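Local coordinates for malonyl-CoA-[acyl-carrier-protein] transacylase (Coxiella burnetii, PDB 3TQE), which probably transfers the malonyl group of malonyl-CoA to holo-acyl carrier protein, supplying malonyl-ACP for fatty acid synthesis, at residues 119-122 with 123-127; 128-131 with 132-135. All blocks are in the same frame, centred on the assembly; numbering follows the deposited sequence.

Contact 1. Residues 119-122 with 123-127. With GLY (glycine), chain B.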
loop_
_atom_site.group_PDB
_atom_site.type_symbol
_atom_site.label_atom_id
_atom_site.label_comp_id
_atom_site.label_asym_id
_atom_site.label_seq_id
_atom_site.Cartn_x
_atom_site.Cartn_y
_atom_site.Cartn_z
ATOM N N GLU A 119 7.350 -11.345 0.604
ATOM C CA GLU A 119 8.614 -11.542 -0.049
ATOM C C GLU A 119 8.403 -12.259 -1.367
ATOM O O GLU A 119 8.956 -11.856 -2.382
ATOM C CB GLU A 119 9.562 -12.324 0.827
ATOM C CG GLU A 119 10.889 -12.544 0.130
ATOM C CD GLU A 119 11.861 -13.344 0.915
ATOM O OE1 GLU A 119 11.469 -14.421 1.415
ATOM O OE2 GLU A 119 13.030 -12.890 1.011
ATOM N N LYS A 120 7.572 -13.296 -1.351
ATOM C CA LYS A 120 7.271 -14.008 -2.580
ATOM C C LYS A 120 6.538 -13.117 -3.561
ATOM O O LYS A 120 6.827 -13.113 -4.761
ATOM C CB LYS A 120 6.458 -15.260 -2.312
ATOM C CG LYS A 120 7.268 -16.411 -1.744
ATOM C CD LYS A 120 6.328 -17.462 -1.203
ATOM C CE LYS A 120 7.075 -18.638 -0.611
ATOM N NZ LYS A 120 6.110 -19.609 0.006
ATOM N N ARG A 121 5.606 -12.338 -3.058
ATOM C CA ARG A 121 4.881 -11.413 -3.914
ATOM C C ARG A 121 5.855 -10.507 -4.648
ATOM O O ARG A 121 5.745 -10.303 -5.855
ATOM C CB ARG A 121 3.878 -10.609 -3.104
ATOM C CG ARG A 121 3.053 -9.612 -3.879
ATOM C CD ARG A 121 2.126 -8.945 -2.918
ATOM N NE ARG A 121 1.165 -8.025 -3.530
ATOM C CZ ARG A 121 1.369 -6.729 -3.742
ATOM N NH1 ARG A 121 2.527 -6.158 -3.439
ATOM N NH2 ARG A 121 0.397 -5.996 -4.284
ATOM N N GLY A 122 6.815 -9.948 -3.914
ATOM C CA GLY A 122 7.811 -9.099 -4.538
ATOM C C GLY A 122 8.639 -9.852 -5.541
ATOM O O GLY A 122 8.893 -9.364 -6.653
ATOM N N GLN A 123 9.095 -11.028 -5.153
ATOM C CA GLN A 123 9.914 -11.844 -6.058
ATOM C C GLN A 123 9.157 -12.153 -7.331
ATOM O O GLN A 123 9.689 -11.969 -8.432
ATOM C CB GLN A 123 10.382 -13.114 -5.360
ATOM C CG GLN A 123 11.405 -12.796 -4.278
ATOM C CD GLN A 123 11.803 -13.963 -3.427
ATOM O OE1 GLN A 123 11.085 -14.937 -3.338
ATOM N NE2 GLN A 123 12.972 -13.844 -2.756
ATOM N N TYR A 124 7.921 -12.588 -7.206
ATOM C CA TYR A 124 7.183 -12.983 -8.391
ATOM C C TYR A 124 6.898 -11.778 -9.278
ATOM O O TYR A 124 6.946 -11.861 -10.495
ATOM C CB TYR A 124 5.878 -13.657 -8.023
ATOM C CG TYR A 124 5.985 -14.888 -7.197
ATOM C CD1 TYR A 124 7.122 -15.645 -7.159
ATOM C CD2 TYR A 124 4.915 -15.314 -6.464
ATOM C CE1 TYR A 124 7.189 -16.800 -6.369
ATOM C CE2 TYR A 124 4.972 -16.459 -5.716
ATOM C CZ TYR A 124 6.112 -17.204 -5.684
ATOM O OH TYR A 124 6.155 -18.337 -4.903
HETATM N N MSE A 125 6.533 -10.661 -8.665
HETATM C CA MSE A 125 6.232 -9.468 -9.448
HETATM C C MSE A 125 7.453 -8.986 -10.207
HETATM O O MSE A 125 7.343 -8.579 -11.352
HETATM C CB MSE A 125 5.696 -8.363 -8.552
HETATM C CG MSE A 125 4.307 -8.671 -8.041
HETATM SE SE MSE A 125 3.628 -7.334 -6.838
HETATM C CE MSE A 125 5.276 -6.364 -6.560
ATOM N N GLN A 126 8.603 -9.062 -9.566
ATOM C CA GLN A 126 9.842 -8.659 -10.200
ATOM C C GLN A 126 10.132 -9.470 -11.453
ATOM O O GLN A 126 10.726 -8.965 -12.415
ATOM C CB GLN A 126 10.976 -8.869 -9.214
ATOM C CG GLN A 126 12.327 -8.499 -9.735
ATOM C CD GLN A 126 12.466 -7.050 -9.795
ATOM O OE1 GLN A 126 12.413 -6.421 -10.875
ATOM N NE2 GLN A 126 12.593 -6.463 -8.622
ATOM N N GLU A 127 9.751 -10.735 -11.417
ATOM C CA GLU A 127 10.075 -11.680 -12.472
ATOM C C GLU A 127 9.065 -11.701 -13.587
ATOM O O GLU A 127 9.307 -12.333 -14.630
ATOM C CB GLU A 127 10.221 -13.070 -11.865
ATOM C CG GLU A 127 11.388 -13.149 -10.931
ATOM C CD GLU A 127 11.623 -14.558 -10.389
ATOM O OE1 GLU A 127 11.040 -15.505 -10.975
ATOM O OE2 GLU A 127 12.379 -14.716 -9.384
HETATM N N GLY B . 2.309 -0.587 -6.649
HETATM C CA GLY B . 3.146 -1.241 -5.590
HETATM C C GLY B . 2.823 -2.713 -5.409
HETATM O O GLY B . 3.081 -3.348 -4.366
HETATM O OXT GLY B . 2.267 -3.310 -6.316
HETATM O O HOH W 1 10.900 -16.630 -1.209
HETATM O O HOH W 2 6.441 -20.844 -2.768
#
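The shortest polar bond here runs between successive turns of one helix: Tyr124 N donates to Lys120 O over 2.7 Å, at an N-H...O angle of 168°. The ring of Tyr124 packs against the same oxygen, which sits over one face, offset toward the rim. With CG anti to the carbonyl carbon (chi1 -60°), the tyrosine runs back along Lys120, whose CB makes a CH-pi contact over the ring, 4.2 Å from its centroid. The two side chains lie side by side and point the same way.

One residue on, Arg121 is extended as far as NE, then turned at the guanidinium, and reaches a bound glycine. Its NH1 donates to the ligand's O over 3.0 Å, the acceptor lying at the guanidinium edge and in its plane. In the modelled conformer of Met125, a selenomethionine, SE lies over one face of that guanidinium, offset toward the rim and 3.8 Å from Arg121 NH1. Further bonds from NH1 to Gln67 and from NH2 to Gln254 and Ser96 OG should restrict rotation of the group.

On another side of the helix, the Glu119 carboxylate and Gln123 amide planes stack only 13° apart, with Glu119 CG 3.8 Å from Gln123 NE2. A water lies 2.7 Å from Gln123 OE1. Two polar ends have partners in other helices: Gln123 NE2 is hydrogen-bonded to Gln64 OE1, and Tyr124 OH to Asp219 of helix 210-220.

Four successive i to i+4 backbone bonds, from Glu119 to Gln126, mark regular alpha-helix. Arg121 projects from it beside the predicted nucleophile Ser96 and near the predicted active-site His205, consistent with the arginine that receives the malonyl carboxylate in FabD-type acyltransferases.

Contact 2. Residues 128-131 with 132-135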
loop_
_atom_site.group_PDB
_atom_site.type_symbol
_atom_site.label_atom_id
_atom_site.label_comp_id
_atom_site.label_asym_id
_atom_site.label_seq_id
_atom_site.Cartn_x
_atom_site.Cartn_y
_atom_site.Cartn_z
ATOM N N ALA A 128 7.935 -11.020 -13.419
ATOM C CA ALA A 128 6.840 -11.197 -14.356
ATOM C C ALA A 128 7.155 -10.644 -15.727
ATOM O O ALA A 128 6.731 -11.220 -16.702
ATOM C CB ALA A 128 5.576 -10.569 -13.834
ATOM N N VAL A 129 7.860 -9.520 -15.765
ATOM C CA VAL A 129 8.158 -8.805 -17.007
ATOM C C VAL A 129 9.665 -8.665 -17.125
ATOM O O VAL A 129 10.316 -8.251 -16.180
ATOM C CB VAL A 129 7.503 -7.395 -16.966
ATOM C CG1 VAL A 129 7.846 -6.558 -18.172
ATOM C CG2 VAL A 129 5.986 -7.539 -16.840
ATOM N N PRO A 130 10.232 -8.971 -18.313
ATOM C CA PRO A 130 11.657 -8.839 -18.382
ATOM C C PRO A 130 12.117 -7.415 -18.130
ATOM O O PRO A 130 11.409 -6.437 -18.426
ATOM C CB PRO A 130 11.989 -9.288 -19.805
ATOM C CG PRO A 130 10.859 -10.102 -20.232
ATOM C CD PRO A 130 9.660 -9.532 -19.541
ATOM N N VAL A 131 13.306 -7.306 -17.561
ATOM C CA VAL A 131 13.942 -6.030 -17.286
ATOM C C VAL A 131 13.764 -5.041 -18.453
ATOM O O VAL A 131 13.997 -5.396 -19.609
ATOM C CB VAL A 131 15.475 -6.224 -17.040
ATOM C CG1 VAL A 131 16.137 -6.892 -18.245
ATOM C CG2 VAL A 131 16.131 -4.878 -16.763
ATOM N N GLY A 132 13.280 -3.836 -18.146
ATOM C CA GLY A 132 13.136 -2.769 -19.143
ATOM C C GLY A 132 11.849 -2.772 -19.949
ATOM O O GLY A 132 11.549 -1.799 -20.643
ATOM N N GLU A 133 11.097 -3.857 -19.898
ATOM C CA GLU A 133 9.943 -4.009 -20.777
ATOM C C GLU A 133 8.673 -3.423 -20.197
ATOM O O GLU A 133 7.687 -3.227 -20.911
ATOM C CB GLU A 133 9.729 -5.467 -21.162
ATOM C CG GLU A 133 10.898 -5.962 -22.034
ATOM C CD GLU A 133 10.708 -7.339 -22.624
ATOM O OE1 GLU A 133 9.606 -7.914 -22.495
ATOM O OE2 GLU A 133 11.684 -7.842 -23.237
ATOM N N GLY A 134 8.691 -3.158 -18.901
ATOM C CA GLY A 134 7.526 -2.581 -18.244
ATOM C C GLY A 134 7.853 -1.223 -17.664
ATOM O O GLY A 134 9.015 -0.837 -17.478
ATOM N N ALA A 135 6.807 -0.498 -17.334
ATOM C CA ALA A 135 6.958 0.800 -16.719
ATOM C C ALA A 135 5.669 1.204 -16.026
ATOM O O ALA A 135 4.611 0.637 -16.254
ATOM C CB ALA A 135 7.338 1.866 -17.769
#
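A local surface contact, built round a type II beta turn from Pro130 to Glu133, joins the end of helix 111-128 to strand 134-140. The turn is closed by Glu133 N, which donates to Pro130 O over 3.0 Å with an N-H...O angle of 159°.

Glu133 then folds its side chain back over the proline. Its CG stands anti to the carbonyl carbon (chi1 -66°) and the chain is extended beyond, which carries the carboxylate across the pyrrolidine ring. Glu133 OE1 comes within 3.4 Å of Pro130 CD, and OE2 lies beside Pro130 CB, so the charged group rests on the ring's carbons.

Gly132 takes the third position of the turn, where its positive phi of 86° is the conformation expected in type II. This tight reversal delivers the chain into the mixed sheet of the smaller part of the acyltransferase fold, and Ser177 OG, at the start of helix 177-189, is hydrogen-bonded to Gly132 O and only weakly to Glu133 O.

Val129 crosses Glu133, and its CG1 touches both Glu133 and the residue after it, 3.7 Å from Glu133 CB and 3.6 Å from Gly134 N. The same valine also packs on Pro203, Leu208 and Met209 in neighbouring loops.

In the fold
The two contacts follow in series along the chain, neither nested nor crossing, and their centres lie 13 Å apart on the same side of the molecule's centre. Contact 1 belongs wholly to helix 111-128 and closes no loop; its side chains tie that helix to helices 63-83, 97-105 and 210-220. The chain leaves the helix directly into contact 2, which closes the short connection before strand 134-140. That strand lies between 170-174 and 194-197 in the five-stranded mixed sheet. Together, then, residues 119-135 lead from a helix lining the probable active site to the mixed sheet; the side chain of Val129, just before the turn, lies about 11 Å from that of His205.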